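Local coordinates for protein enolase (alpha proteobacterium BAL199, PDB 3UGV) that probably acts as a magnesium-dependent lyase of the enolase superfamily, in the mandelate racemase / muconate lactonizing enzyme group, at residues Pro37-Leu42 / Asp55-Leu60; Ala73-Tyr78 / His327-Val332. All blocks are in the same frame, centred on the assembly; numbering follows the deposited sequence.

Overall arrangement
From the N terminus, strand 30-47 turns back into strand 52-65, and interaction 1 (37-42 with 55-60) zips the two together as a beta hairpin, closing a loop of only 12 residues. Strand 71-75 then completes the three-stranded antiparallel sheet of the N-terminal domain. From its end, interaction 2 (73-78 with 327-332) closes a loop of 248 residues, joining that sheet to the C-terminal domain at the start of helix 330-337. The two contacts follow in series, neither nested nor crossing, with centres about 11 Å apart. They meet where W56 NE1 probably hydrogen-bonds to E76 OE1 (2.8 Å) and where strands 52-65 and 71-75 pair.

Interaction 1: residues Pro37-Leu42 / Asp55-Leu60; sequences PVLLKL and DWPLIL
P37 lies across from I59 at a non-hydrogen-bonded pair of an antiparallel hairpin, its CA 3.6 Å from L58 O in a CA-H...O contact. V38 and L58 form the first hydrogen-bonded pair. V38 N gives a nearly straight bond to L58 O (2.8 Å), and L58 N returns one to V38 O (3.1 Å). On the face that carries V38, L40, W56 and L58, V38 CG2 rests against L58 CB and more loosely against L60 CD1.

L39 belongs to the other face. With CG anti to its backbone N (chi1 -165°), it spreads its two methyls over the neighbouring strand: CD1 packs on P57 CB at 3.8 Å, while CD2 lies against the D55 carboxylate carbon. L40 repeats the paired bonds with W56, and its CD1 meets L58 CD1 methyl to methyl. K41 bends at chi2 (63°) and runs alongside D55, both pointing the same way. Its NZ reaches D55 OD1 on the syn side at 2.8 Å, 17° out of the carboxylate plane, a salt bridge at the end of the contact nearest the hairpin turn. L42 packs CD2 tightly on W56 CB (3.4 Å), meeting the indole obliquely near CG.

The hairpin opens the three-stranded meander of the enolase-superfamily capping domain. P37, P57 and I59 pack on M83 of helix 83-97. Beneath the opposite face, L40 and L60 meet helix 381-387, while W56 NE1 hydrogen-bonds to E76 and its ring meets W351 edge-to-face. On its other edge, strand 52-65 pairs with strand 71-75.

Interaction 2: residues Ala73-Tyr78 / His327-Val332; sequences AYLEPY and HLYPEV
H327 and Y78 approach from opposite directions, the tyrosine OH arriving in the plane of the imidazole, 3.1 Å from H327 CE1. The H327 side chain lies about 4 Å from the magnesium ion held by D225, E251 and E277. Its ND1 is hydrogen-bonded to D300, consistent with the His-Asp dyad of mandelate racemase relatives. L328 follows with CB 3.5 Å from E76 OE2, and its CD1 packs obliquely against Y78 CE2.

Y329, at the N-cap position of helix 330-337, makes the broadest contact. Its backbone N donates to E76 OE2 (3.2 Å), and that oxygen also sits over the centre of the Y329 ring, with carboxylate and ring almost perpendicular (87°). At the far end of the ring the Y329 OH accepts a nearly straight bond from E76 N (2.9 Å), so residues 76 and 329 are tied at two points. Y74 O lies at the ring edge, 3.2 Å from Y329 CE1, and the Y74 ring runs near parallel to that of Y329 (25°) but is slid aside with little overlap.

P330 CD touches the Y74 hydroxyl, which donates to E331 OE1 at 2.6 Å. E331 bends at chi2 (77°) to bring OE1 to the edge of the Y74 ring, and the hydroxyl meets it on the syn side.

E76 has both carboxylate oxygens engaged, since OE1 takes the indole N-H of W56. Where the capping domain meets the C-terminal domain beside the magnesium ion, two buried glutamates are thus satisfied by N-H and O-H donors.

Interaction 1: residues Pro37-Leu42 / Asp55-Leu60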
loop_
_atom_site.group_PDB
_atom_site.type_symbol
_atom_site.label_atom_id
_atom_site.label_comp_id
_atom_site.label_asym_id
_atom_site.label_seq_id
_atom_site.Cartn_x
_atom_site.Cartn_y
_atom_site.Cartn_z
ATOM N N PRO F 37 42.750 21.243 15.395
ATOM C CA PRO F 37 42.009 20.465 16.387
ATOM C C PRO F 37 42.240 20.996 17.800
ATOM O O PRO F 37 43.371 21.309 18.160
ATOM C CB PRO F 37 42.619 19.068 16.243
ATOM C CG PRO F 37 44.029 19.333 15.834
ATOM C CD PRO F 37 43.989 20.568 14.970
ATOM N N VAL F 38 41.177 21.124 18.583
ATOM C CA VAL F 38 41.344 21.432 19.992
ATOM C C VAL F 38 40.487 20.500 20.834
ATOM O O VAL F 38 39.661 19.763 20.305
ATOM C CB VAL F 38 41.042 22.909 20.324
ATOM C CG1 VAL F 38 41.578 23.809 19.228
ATOM C CG2 VAL F 38 39.573 23.125 20.507
ATOM N N LEU F 39 40.710 20.522 22.143
ATOM C CA LEU F 39 40.017 19.631 23.053
ATOM C C LEU F 39 39.732 20.402 24.320
ATOM O O LEU F 39 40.656 20.820 25.017
ATOM C CB LEU F 39 40.871 18.394 23.362
ATOM C CG LEU F 39 40.138 17.208 24.006
ATOM C CD1 LEU F 39 39.270 16.489 22.979
ATOM C CD2 LEU F 39 41.098 16.219 24.659
ATOM N N LEU F 40 38.453 20.608 24.613
ATOM C CA LEU F 40 38.070 21.392 25.776
ATOM C C LEU F 40 37.600 20.479 26.890
ATOM O O LEU F 40 37.129 19.370 26.638
ATOM C CB LEU F 40 36.967 22.391 25.429
ATOM C CG LEU F 40 37.207 23.352 24.265
ATOM C CD1 LEU F 40 36.030 24.307 24.140
ATOM C CD2 LEU F 40 38.518 24.123 24.429
ATOM N N LYS F 41 37.747 20.947 28.125
ATOM C CA LYS F 41 37.221 20.240 29.278
ATOM C C LYS F 41 35.820 20.780 29.555
ATOM O O LYS F 41 35.665 21.964 29.868
ATOM C CB LYS F 41 38.125 20.454 30.492
ATOM C CG LYS F 41 38.278 19.217 31.360
ATOM C CD LYS F 41 38.948 18.098 30.576
ATOM C CE LYS F 41 39.153 16.859 31.434
ATOM N NZ LYS F 41 40.009 15.841 30.749
ATOM N N LEU F 42 34.808 19.921 29.415
ATOM C CA LEU F 42 33.410 20.328 29.612
ATOM C C LEU F 42 33.108 20.775 31.047
ATOM O O LEU F 42 33.628 20.206 32.009
ATOM C CB LEU F 42 32.450 19.197 29.224
ATOM C CG LEU F 42 32.395 18.740 27.765
ATOM C CD1 LEU F 42 31.605 17.428 27.667
ATOM C CD2 LEU F 42 31.792 19.826 26.884
ATOM N N ASP F 55 35.753 15.277 27.882
ATOM C CA ASP F 55 36.414 16.016 26.812
ATOM C C ASP F 55 35.478 16.297 25.642
ATOM O O ASP F 55 34.662 15.456 25.264
ATOM C CB ASP F 55 37.635 15.240 26.315
ATOM C CG ASP F 55 38.629 14.960 27.417
ATOM O OD1 ASP F 55 38.961 15.901 28.172
ATOM O OD2 ASP F 55 39.067 13.796 27.537
ATOM N N TRP F 56 35.611 17.486 25.070
ATOM C CA TRP F 56 34.805 17.882 23.932
ATOM C C TRP F 56 35.717 18.393 22.831
ATOM O O TRP F 56 36.315 19.457 22.961
ATOM C CB TRP F 56 33.804 18.964 24.344
ATOM C CG TRP F 56 32.778 19.241 23.290
ATOM C CD1 TRP F 56 32.588 20.415 22.594
ATOM C CD2 TRP F 56 31.811 18.319 22.790
ATOM N NE1 TRP F 56 31.554 20.268 21.701
ATOM C CE2 TRP F 56 31.067 18.990 21.798
ATOM C CE3 TRP F 56 31.502 16.987 23.081
ATOM C CZ2 TRP F 56 30.033 18.373 21.107
ATOM C CZ3 TRP F 56 30.480 16.380 22.394
ATOM C CH2 TRP F 56 29.755 17.071 21.420
ATOM N N PRO F 57 35.843 17.627 21.742
ATOM C CA PRO F 57 36.706 18.010 20.616
ATOM C C PRO F 57 36.042 18.988 19.636
ATOM O O PRO F 57 34.860 18.848 19.338
ATOM C CB PRO F 57 36.972 16.676 19.925
ATOM C CG PRO F 57 35.743 15.867 20.199
ATOM C CD PRO F 57 35.237 16.299 21.558
ATOM N N LEU F 58 36.805 19.969 19.156
ATOM C CA LEU F 58 36.358 20.894 18.115
ATOM C C LEU F 58 37.440 21.027 17.040
ATOM O O LEU F 58 38.625 21.111 17.353
ATOM C CB LEU F 58 36.090 22.284 18.692
ATOM C CG LEU F 58 35.086 22.431 19.824
ATOM C CD1 LEU F 58 35.191 23.810 20.462
ATOM C CD2 LEU F 58 33.676 22.177 19.332
ATOM N N ILE F 59 37.040 21.036 15.776
ATOM C CA ILE F 59 37.962 21.415 14.711
ATOM C C ILE F 59 37.624 22.837 14.258
ATOM O O ILE F 59 36.523 23.097 13.768
ATOM C CB ILE F 59 37.902 20.431 13.531
ATOM C CG1 ILE F 59 38.381 19.050 13.980
ATOM C CG2 ILE F 59 38.739 20.944 12.355
ATOM C CD1 ILE F 59 38.014 17.924 13.032
ATOM N N LEU F 60 38.555 23.760 14.471
ATOM C CA LEU F 60 38.396 25.151 14.047
ATOM C C LEU F 60 38.849 25.302 12.602
ATOM O O LEU F 60 39.944 24.885 12.240
ATOM C CB LEU F 60 39.218 26.087 14.940
ATOM C CG LEU F 60 38.571 26.645 16.212
ATOM C CD1 LEU F 60 38.072 25.555 17.116
ATOM C CD2 LEU F 60 39.550 27.528 16.969
#

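Interaction 2: residues Ala73-Tyr78 / His327-Val332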
loop_
_atom_site.group_PDB
_atom_site.type_symbol
_atom_site.label_atom_id
_atom_site.label_comp_id
_atom_site.label_asym_id
_atom_site.label_seq_id
_atom_site.Cartn_x
_atom_site.Cartn_y
_atom_site.Cartn_z
ATOM N N ALA F 73 34.305 28.707 10.666
ATOM C CA ALA F 73 33.302 27.848 11.280
ATOM C C ALA F 73 34.012 26.734 12.043
ATOM O O ALA F 73 35.248 26.642 12.041
ATOM C CB ALA F 73 32.384 27.271 10.229
ATOM N N TYR F 74 33.247 25.884 12.708
ATOM C CA TYR F 74 33.865 24.805 13.462
ATOM C C TYR F 74 33.065 23.516 13.356
ATOM O O TYR F 74 31.882 23.527 13.035
ATOM C CB TYR F 74 34.073 25.199 14.933
ATOM C CG TYR F 74 32.795 25.455 15.703
ATOM C CD1 TYR F 74 32.096 24.410 16.307
ATOM C CD2 TYR F 74 32.295 26.736 15.837
ATOM C CE1 TYR F 74 30.931 24.646 17.019
ATOM C CE2 TYR F 74 31.128 26.983 16.541
ATOM C CZ TYR F 74 30.449 25.941 17.130
ATOM O OH TYR F 74 29.290 26.201 17.838
ATOM N N LEU F 75 33.738 22.406 13.614
ATOM C CA LEU F 75 33.105 21.104 13.633
ATOM C C LEU F 75 33.142 20.585 15.058
ATOM O O LEU F 75 34.075 20.887 15.809
ATOM C CB LEU F 75 33.853 20.140 12.707
ATOM C CG LEU F 75 33.582 20.253 11.211
ATOM C CD1 LEU F 75 34.661 19.547 10.447
ATOM C CD2 LEU F 75 32.244 19.635 10.891
ATOM N N GLU F 76 32.123 19.813 15.426
ATOM C CA GLU F 76 32.089 19.135 16.713
ATOM C C GLU F 76 31.906 17.648 16.470
ATOM O O GLU F 76 30.780 17.149 16.483
ATOM C CB GLU F 76 30.936 19.661 17.563
ATOM C CG GLU F 76 30.873 21.166 17.619
ATOM C CD GLU F 76 29.795 21.666 18.546
ATOM O OE1 GLU F 76 30.026 21.671 19.776
ATOM O OE2 GLU F 76 28.717 22.048 18.042
ATOM N N PRO F 77 33.020 16.935 16.260
ATOM C CA PRO F 77 33.015 15.537 15.808
ATOM C C PRO F 77 32.891 14.458 16.899
ATOM O O PRO F 77 32.948 13.276 16.550
ATOM C CB PRO F 77 34.357 15.409 15.093
ATOM C CG PRO F 77 35.255 16.317 15.872
ATOM C CD PRO F 77 34.384 17.479 16.348
ATOM N N TYR F 78 32.733 14.840 18.163
ATOM C CA TYR F 78 32.435 13.874 19.232
ATOM C C TYR F 78 33.627 13.049 19.714
ATOM O O TYR F 78 33.951 13.045 20.899
ATOM C CB TYR F 78 31.358 12.900 18.774
ATOM C CG TYR F 78 29.944 13.375 18.936
ATOM C CD1 TYR F 78 29.257 13.132 20.112
ATOM C CD2 TYR F 78 29.279 14.034 17.901
ATOM C CE1 TYR F 78 27.954 13.548 20.273
ATOM C CE2 TYR F 78 27.963 14.458 18.048
ATOM C CZ TYR F 78 27.308 14.206 19.243
ATOM O OH TYR F 78 26.006 14.604 19.440
ATOM N N HIS F 327 20.467 20.508 15.777
ATOM C CA HIS F 327 21.310 19.741 16.668
ATOM C C HIS F 327 22.732 20.270 16.623
ATOM O O HIS F 327 23.350 20.314 15.559
ATOM C CB HIS F 327 21.317 18.277 16.287
ATOM C CG HIS F 327 22.196 17.448 17.163
ATOM N ND1 HIS F 327 23.406 16.942 16.739
ATOM C CD2 HIS F 327 22.046 17.047 18.448
ATOM C CE1 HIS F 327 23.955 16.248 17.719
ATOM N NE2 HIS F 327 23.156 16.306 18.771
ATOM N N LEU F 328 23.232 20.666 17.790
ATOM C CA LEU F 328 24.530 21.313 17.929
ATOM C C LEU F 328 24.641 22.602 17.085
ATOM O O LEU F 328 23.647 23.079 16.509
ATOM C CB LEU F 328 25.657 20.319 17.631
ATOM C CG LEU F 328 25.703 19.091 18.552
ATOM C CD1 LEU F 328 26.814 18.114 18.151
ATOM C CD2 LEU F 328 25.868 19.520 20.010
ATOM N N TYR F 329 25.842 23.172 17.049
ATOM C CA TYR F 329 26.135 24.354 16.232
ATOM C C TYR F 329 25.111 25.464 16.384
ATOM O O TYR F 329 24.471 25.855 15.412
ATOM C CB TYR F 329 26.251 23.969 14.754
ATOM C CG TYR F 329 27.139 22.773 14.526
ATOM C CD1 TYR F 329 28.496 22.934 14.305
ATOM C CD2 TYR F 329 26.621 21.487 14.548
ATOM C CE1 TYR F 329 29.320 21.849 14.106
ATOM C CE2 TYR F 329 27.440 20.385 14.354
ATOM C CZ TYR F 329 28.793 20.575 14.134
ATOM O OH TYR F 329 29.622 19.498 13.929
ATOM N N PRO F 330 24.972 25.994 17.602
ATOM C CA PRO F 330 23.920 26.967 17.910
ATOM C C PRO F 330 24.031 28.212 17.043
ATOM O O PRO F 330 23.006 28.798 16.681
ATOM C CB PRO F 330 24.167 27.305 19.389
ATOM C CG PRO F 330 24.918 26.153 19.910
ATOM C CD PRO F 330 25.762 25.640 18.787
ATOM N N GLU F 331 25.249 28.605 16.684
ATOM C CA GLU F 331 25.408 29.805 15.853
ATOM C C GLU F 331 24.888 29.636 14.419
ATOM O O GLU F 331 24.008 30.386 13.999
ATOM C CB GLU F 331 26.847 30.330 15.872
ATOM C CG GLU F 331 27.345 30.655 17.269
ATOM C CD GLU F 331 27.725 29.406 18.052
ATOM O OE1 GLU F 331 27.972 28.350 17.426
ATOM O OE2 GLU F 331 27.772 29.478 19.294
ATOM N N VAL F 332 25.421 28.668 13.673
ATOM C CA VAL F 332 24.887 28.369 12.349
ATOM C C VAL F 332 23.420 28.027 12.517
ATOM O O VAL F 332 22.559 28.454 11.737
ATOM C CB VAL F 332 25.579 27.164 11.679
ATOM C CG1 VAL F 332 25.047 26.983 10.266
ATOM C CG2 VAL F 332 27.082 27.348 11.648
#